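Local coordinates for protein PEPTIDE N-myristoyltransferase (Saccharomyces cerevisiae, PDB 1IIC) that catalyses the transfer of myristate from myristoyl-CoA to the N-terminal glycine of protein and peptide substrates, at residues A[221-225]-A[226-230]; A[338-341]-A[342-346]. One frame throughout, in Å; residues are numbered along the deposited sequence.

Contact 1. Residues A[221-225]-A[226-230]; sequences AKTKT and AGLRK
Thr223 meets Leu228 across a tight turn of the chain, and the two side chains cross at about a right angle. The methyl CD1 of Leu228 sits over the threonine side chain, with OG1 of Thr223 3.8 Å from Leu228 CD1. CB and CG2 of Thr223 lie almost as near to the same methyl. The leucine reaches back because its CG is anti to the backbone N (chi1 -163°). Lys224 follows with its CB turned away from the turn, and its backbone N is hydrogen-bonded to Asp350.

Thr225 opens a type II beta turn that ends at Leu228. The turn leads from the loop after helix 210-217 into strand 228-230, an edge strand that pairs antiparallel with strand 278-284. Its closing bond is weak: Leu228 N donates to Thr225 O at 3.3 Å. The same carbonyl oxygen packs against the leucine side chain, with Thr225 O 3.1 Å from Leu228 CB. Gly227 fills the third position of the turn with phi 88°, where a CB would press on the carbonyl oxygen of Ala226. The hydroxyl of Thr225 has its partner on helix 334-357, where OG1 bonds to Asp350. Thr225 and Leu228 both pack on Val283 of strand 278-284, and Leu228 also touches Tyr281 of that strand and Leu354 of the helix.

Contact 2. Residues A[338-341]-A[342-346]; sequences KALK and TRLCE
Leu340 and Leu344 lie one helical turn apart, and their side chains cross obliquely. CD2 of Leu340 does most of the touching. Leu340 CD2 is 3.3 Å from Leu344 CG, closer than usual for two carbons, and it also meets both methyls of Leu344. In Leu340, CG is anti to the backbone N (chi1 -152°). In Leu344, CG lies beside the backbone N, which brings it back over the preceding turn, 3.2 Å from Leu340 O. That oxygen also accepts the backbone bond from Leu344 N.

The pair belongs to helix 334-357, the helix of a beta-alpha-beta crossover between strands 311-322 and 362-366. Both leucines face the sheet and touch Thr322, and Leu344 also reaches Tyr320. An alanine in place of Leu344 would probably leave CD2 of Leu340 without its neighbour and open a gap towards Tyr320.

Elsewhere on the helix, Thr342 turns its hydroxyl back along the axis. Lys338 O is gripped twice, by Thr342 N at 3.1 Å and by Thr342 OG1 at 3.2 Å. The two donors come from opposite faces of the carbonyl plane.

Lys341 stretches out fully beyond CG and passes alongside the sulfur of Cys345, with Lys341 CG 4.0 Å from Cys345 SG. Its NZ forms a salt bridge with Asp377. Arg343 instead bends at chi2 (52°), which carries its guanidinium towards Glu346. NH1 of Arg343 is 2.8 Å from Glu346 OE2 in a salt bridge, and the carboxylate oxygen lies somewhat out of the guanidinium plane. NH2 has a second acidic partner, Asp292.

In the fold
Contacts 1 and 2 are neighbours in the C-terminal half of the enzyme, with centres about 15 Å apart. The turn of 221-230 lies against helix 334-357, and 338-346 forms one part of that helix. They meet directly where Thr225 CG2 packs 3.6 Å from Arg343 NH2. Thr225 OG1 is also 3.9 Å from Glu346 O, a packing contact. Strands 228-230, 311-322 and 362-366 belong to the same mixed sheet. Contact 1 lies at the surface, while contact 2 is partly buried through Leu340 and Leu344. Neither contact touches the bound myristoyl-CoA, consistent with structural packing away from the site of transfer.

Contact 1. Residues A[221-225]-A[226-230]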
ATOM      1  N   ALA A 221     -19.174  10.645 -16.959  1.00 26.11           N
ATOM      2  CA  ALA A 221     -19.600  11.123 -15.651  1.00 25.53           C
ATOM      3  C   ALA A 221     -20.218  10.027 -14.773  1.00 24.27           C
ATOM      4  O   ALA A 221     -20.118  10.080 -13.549  1.00 24.80           O
ATOM      5  CB  ALA A 221     -20.603  12.281 -15.825  1.00 25.85           C
ATOM      6  N   LYS A 222     -20.848   9.034 -15.390  1.00 23.19           N
ATOM      7  CA  LYS A 222     -21.494   7.961 -14.628  1.00 23.49           C
ATOM      8  C   LYS A 222     -20.885   6.573 -14.877  1.00 21.37           C
ATOM      9  O   LYS A 222     -20.330   6.309 -15.939  1.00 20.39           O
ATOM     10  CB  LYS A 222     -22.993   7.937 -14.961  1.00 26.02           C
ATOM     11  CG  LYS A 222     -23.735   9.218 -14.582  1.00 29.04           C
ATOM     12  CD  LYS A 222     -23.793   9.382 -13.066  1.00 33.97           C
ATOM     13  CE  LYS A 222     -24.413  10.714 -12.660  1.00 36.69           C
ATOM     14  NZ  LYS A 222     -24.687  10.749 -11.191  1.00 39.23           N
ATOM     15  N   THR A 223     -20.995   5.687 -13.895  1.00 21.16           N
ATOM     16  CA  THR A 223     -20.446   4.340 -14.045  1.00 22.76           C
ATOM     17  C   THR A 223     -21.275   3.534 -15.034  1.00 23.46           C
ATOM     18  O   THR A 223     -22.386   3.933 -15.372  1.00 23.65           O
ATOM     19  CB  THR A 223     -20.395   3.606 -12.700  1.00 22.24           C
ATOM     20  OG1 THR A 223     -21.698   3.611 -12.096  1.00 23.10           O
ATOM     21  CG2 THR A 223     -19.385   4.281 -11.789  1.00 20.30           C
ATOM     22  N   LYS A 224     -20.746   2.399 -15.491  1.00 25.39           N
ATOM     23  CA  LYS A 224     -21.458   1.590 -16.480  1.00 27.24           C
ATOM     24  C   LYS A 224     -21.834   0.174 -16.066  1.00 26.51           C
ATOM     25  O   LYS A 224     -22.698  -0.439 -16.678  1.00 27.73           O
ATOM     26  CB  LYS A 224     -20.644   1.537 -17.780  1.00 28.98           C
ATOM     27  CG  LYS A 224     -20.198   2.907 -18.263  1.00 31.83           C
ATOM     28  CD  LYS A 224     -19.798   2.900 -19.729  1.00 34.22           C
ATOM     29  CE  LYS A 224     -19.391   4.304 -20.177  1.00 36.35           C
ATOM     30  NZ  LYS A 224     -20.411   5.341 -19.826  1.00 37.65           N
ATOM     31  N   THR A 225     -21.193  -0.356 -15.036  1.00 26.38           N
ATOM     32  CA  THR A 225     -21.492  -1.714 -14.602  1.00 24.64           C
ATOM     33  C   THR A 225     -22.813  -1.800 -13.845  1.00 24.27           C
ATOM     34  O   THR A 225     -23.006  -1.137 -12.823  1.00 24.32           O
ATOM     35  CB  THR A 225     -20.362  -2.262 -13.719  1.00 25.14           C
ATOM     36  OG1 THR A 225     -19.099  -1.982 -14.342  1.00 24.22           O
ATOM     37  CG2 THR A 225     -20.506  -3.769 -13.542  1.00 21.03           C
ATOM     38  N   ALA A 226     -23.719  -2.620 -14.359  1.00 23.35           N
ATOM     39  CA  ALA A 226     -25.031  -2.805 -13.753  1.00 22.55           C
ATOM     40  C   ALA A 226     -24.899  -3.526 -12.422  1.00 21.03           C
ATOM     41  O   ALA A 226     -24.131  -4.475 -12.305  1.00 22.88           O
ATOM     42  CB  ALA A 226     -25.922  -3.608 -14.697  1.00 23.42           C
ATOM     43  N   GLY A 227     -25.641  -3.063 -11.419  1.00 21.35           N
ATOM     44  CA  GLY A 227     -25.603  -3.681 -10.100  1.00 19.76           C
ATOM     45  C   GLY A 227     -24.529  -3.113  -9.186  1.00 20.09           C
ATOM     46  O   GLY A 227     -24.458  -3.452  -8.004  1.00 20.25           O
ATOM     47  N   LEU A 228     -23.694  -2.243  -9.737  1.00 20.88           N
ATOM     48  CA  LEU A 228     -22.593  -1.626  -8.993  1.00 21.49           C
ATOM     49  C   LEU A 228     -23.107  -0.623  -7.947  1.00 21.71           C
ATOM     50  O   LEU A 228     -23.873   0.287  -8.266  1.00 21.64           O
ATOM     51  CB  LEU A 228     -21.659  -0.928  -9.998  1.00 20.71           C
ATOM     52  CG  LEU A 228     -20.213  -0.477  -9.724  1.00 21.18           C
ATOM     53  CD1 LEU A 228     -20.151   1.030  -9.777  1.00 22.20           C
ATOM     54  CD2 LEU A 228     -19.691  -1.012  -8.415  1.00 21.67           C
ATOM     55  N   ARG A 229     -22.704  -0.799  -6.696  1.00 21.52           N
ATOM     56  CA  ARG A 229     -23.125   0.120  -5.641  1.00 21.65           C
ATOM     57  C   ARG A 229     -22.069   0.104  -4.532  1.00 21.17           C
ATOM     58  O   ARG A 229     -21.087  -0.628  -4.627  1.00 19.59           O
ATOM     59  CB  ARG A 229     -24.492  -0.296  -5.079  1.00 20.42           C
ATOM     60  CG  ARG A 229     -24.483  -1.629  -4.352  1.00 19.94           C
ATOM     61  CD  ARG A 229     -25.852  -1.943  -3.781  1.00 21.68           C
ATOM     62  NE  ARG A 229     -25.954  -3.319  -3.292  1.00 20.91           N
ATOM     63  CZ  ARG A 229     -25.308  -3.793  -2.234  1.00 20.23           C
ATOM     64  NH1 ARG A 229     -24.499  -3.011  -1.528  1.00 17.99           N
ATOM     65  NH2 ARG A 229     -25.467  -5.059  -1.886  1.00 20.69           N
ATOM     66  N   LYS A 230     -22.269   0.908  -3.490  1.00 22.18           N
ATOM     67  CA  LYS A 230     -21.327   0.962  -2.376  1.00 23.62           C
ATOM     68  C   LYS A 230     -21.411  -0.288  -1.524  1.00 24.18           C
ATOM     69  O   LYS A 230     -22.464  -0.906  -1.425  1.00 24.54           O
ATOM     70  CB  LYS A 230     -21.616   2.163  -1.482  1.00 24.28           C
ATOM     71  CG  LYS A 230     -21.425   3.509  -2.147  1.00 24.59           C
ATOM     72  CD  LYS A 230     -21.665   4.614  -1.150  1.00 26.02           C
ATOM     73  CE  LYS A 230     -21.516   5.977  -1.794  1.00 28.16           C
ATOM     74  NZ  LYS A 230     -21.707   7.051  -0.785  1.00 30.25           N
TER

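Contact 2. Residues A[338-341]-A[342-346]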
ATOM      1  N   LYS A 338      -9.138 -13.972 -20.880  1.00 23.03           N
ATOM      2  CA  LYS A 338      -9.993 -13.077 -21.656  1.00 21.87           C
ATOM      3  C   LYS A 338     -11.237 -12.652 -20.868  1.00 21.89           C
ATOM      4  O   LYS A 338     -11.602 -11.475 -20.855  1.00 21.78           O
ATOM      5  CB  LYS A 338     -10.433 -13.736 -22.961  1.00 23.05           C
ATOM      6  CG  LYS A 338     -11.165 -12.775 -23.874  1.00 23.58           C
ATOM      7  CD  LYS A 338     -11.855 -13.481 -25.021  1.00 28.57           C
ATOM      8  CE  LYS A 338     -12.652 -12.478 -25.858  1.00 28.34           C
ATOM      9  NZ  LYS A 338     -13.478 -13.168 -26.868  1.00 29.43           N
ATOM     10  N   ALA A 339     -11.891 -13.609 -20.223  1.00 18.85           N
ATOM     11  CA  ALA A 339     -13.071 -13.292 -19.440  1.00 20.32           C
ATOM     12  C   ALA A 339     -12.731 -12.328 -18.292  1.00 19.82           C
ATOM     13  O   ALA A 339     -13.470 -11.378 -18.047  1.00 21.12           O
ATOM     14  CB  ALA A 339     -13.691 -14.568 -18.896  1.00 19.83           C
ATOM     15  N   LEU A 340     -11.617 -12.577 -17.600  1.00 19.83           N
ATOM     16  CA  LEU A 340     -11.172 -11.738 -16.479  1.00 20.01           C
ATOM     17  C   LEU A 340     -10.785 -10.331 -16.941  1.00 20.28           C
ATOM     18  O   LEU A 340     -11.142  -9.337 -16.305  1.00 21.26           O
ATOM     19  CB  LEU A 340      -9.962 -12.369 -15.781  1.00 19.15           C
ATOM     20  CG  LEU A 340      -9.664 -12.120 -14.283  1.00 21.73           C
ATOM     21  CD1 LEU A 340      -8.177 -11.869 -14.112  1.00 16.70           C
ATOM     22  CD2 LEU A 340     -10.465 -10.961 -13.712  1.00 20.13           C
ATOM     23  N   LYS A 341     -10.057 -10.250 -18.051  1.00 19.88           N
ATOM     24  CA  LYS A 341      -9.625  -8.964 -18.574  1.00 20.62           C
ATOM     25  C   LYS A 341     -10.798  -8.054 -18.934  1.00 20.04           C
ATOM     26  O   LYS A 341     -10.778  -6.859 -18.648  1.00 19.50           O
ATOM     27  CB  LYS A 341      -8.739  -9.146 -19.807  1.00 19.43           C
ATOM     28  CG  LYS A 341      -8.336  -7.809 -20.362  1.00 20.05           C
ATOM     29  CD  LYS A 341      -7.563  -7.879 -21.644  1.00 23.45           C
ATOM     30  CE  LYS A 341      -7.109  -6.476 -22.016  1.00 23.13           C
ATOM     31  NZ  LYS A 341      -6.730  -6.364 -23.447  1.00 27.87           N
ATOM     32  N   THR A 342     -11.817  -8.621 -19.570  1.00 20.37           N
ATOM     33  CA  THR A 342     -12.987  -7.845 -19.953  1.00 20.00           C
ATOM     34  C   THR A 342     -13.722  -7.311 -18.725  1.00 18.91           C
ATOM     35  O   THR A 342     -14.203  -6.183 -18.733  1.00 19.38           O
ATOM     36  CB  THR A 342     -13.968  -8.682 -20.800  1.00 20.44           C
ATOM     37  OG1 THR A 342     -13.326  -9.070 -22.015  1.00 20.84           O
ATOM     38  CG2 THR A 342     -15.220  -7.855 -21.158  1.00 20.91           C
ATOM     39  N   ARG A 343     -13.800  -8.113 -17.667  1.00 19.32           N
ATOM     40  CA  ARG A 343     -14.497  -7.674 -16.462  1.00 19.03           C
ATOM     41  C   ARG A 343     -13.704  -6.614 -15.690  1.00 18.53           C
ATOM     42  O   ARG A 343     -14.256  -5.604 -15.254  1.00 17.93           O
ATOM     43  CB  ARG A 343     -14.792  -8.875 -15.561  1.00 19.55           C
ATOM     44  CG  ARG A 343     -15.765  -8.582 -14.440  1.00 20.76           C
ATOM     45  CD  ARG A 343     -17.036  -7.938 -14.990  1.00 22.35           C
ATOM     46  NE  ARG A 343     -18.101  -7.876 -14.001  1.00 22.77           N
ATOM     47  CZ  ARG A 343     -19.307  -7.371 -14.233  1.00 24.75           C
ATOM     48  NH1 ARG A 343     -19.605  -6.873 -15.433  1.00 22.72           N
ATOM     49  NH2 ARG A 343     -20.227  -7.395 -13.274  1.00 22.67           N
ATOM     50  N   LEU A 344     -12.406  -6.841 -15.536  1.00 19.09           N
ATOM     51  CA  LEU A 344     -11.551  -5.898 -14.820  1.00 17.91           C
ATOM     52  C   LEU A 344     -11.504  -4.560 -15.541  1.00 17.62           C
ATOM     53  O   LEU A 344     -11.562  -3.509 -14.911  1.00 16.74           O
ATOM     54  CB  LEU A 344     -10.134  -6.464 -14.655  1.00 16.71           C
ATOM     55  CG  LEU A 344     -10.008  -7.712 -13.766  1.00 18.81           C
ATOM     56  CD1 LEU A 344      -8.536  -8.037 -13.562  1.00 18.71           C
ATOM     57  CD2 LEU A 344     -10.689  -7.478 -12.408  1.00 18.99           C
ATOM     58  N   CYS A 345     -11.390  -4.592 -16.861  1.00 18.61           N
ATOM     59  CA  CYS A 345     -11.377  -3.347 -17.616  1.00 20.25           C
ATOM     60  C   CYS A 345     -12.681  -2.591 -17.356  1.00 20.03           C
ATOM     61  O   CYS A 345     -12.685  -1.364 -17.308  1.00 21.60           O
ATOM     62  CB  CYS A 345     -11.217  -3.621 -19.118  1.00 19.23           C
ATOM     63  SG  CYS A 345      -9.535  -4.037 -19.607  1.00 21.33           S
ATOM     64  N   GLU A 346     -13.782  -3.325 -17.184  1.00 20.46           N
ATOM     65  CA  GLU A 346     -15.087  -2.705 -16.918  1.00 20.58           C
ATOM     66  C   GLU A 346     -15.133  -2.122 -15.510  1.00 18.69           C
ATOM     67  O   GLU A 346     -15.438  -0.949 -15.320  1.00 18.10           O
ATOM     68  CB  GLU A 346     -16.222  -3.730 -17.058  1.00 22.44           C
ATOM     69  CG  GLU A 346     -16.462  -4.256 -18.466  1.00 27.54           C
ATOM     70  CD  GLU A 346     -17.491  -5.393 -18.516  1.00 31.15           C
ATOM     71  OE1 GLU A 346     -17.858  -5.804 -19.640  1.00 33.01           O
ATOM     72  OE2 GLU A 346     -17.929  -5.880 -17.443  1.00 31.98           O
TER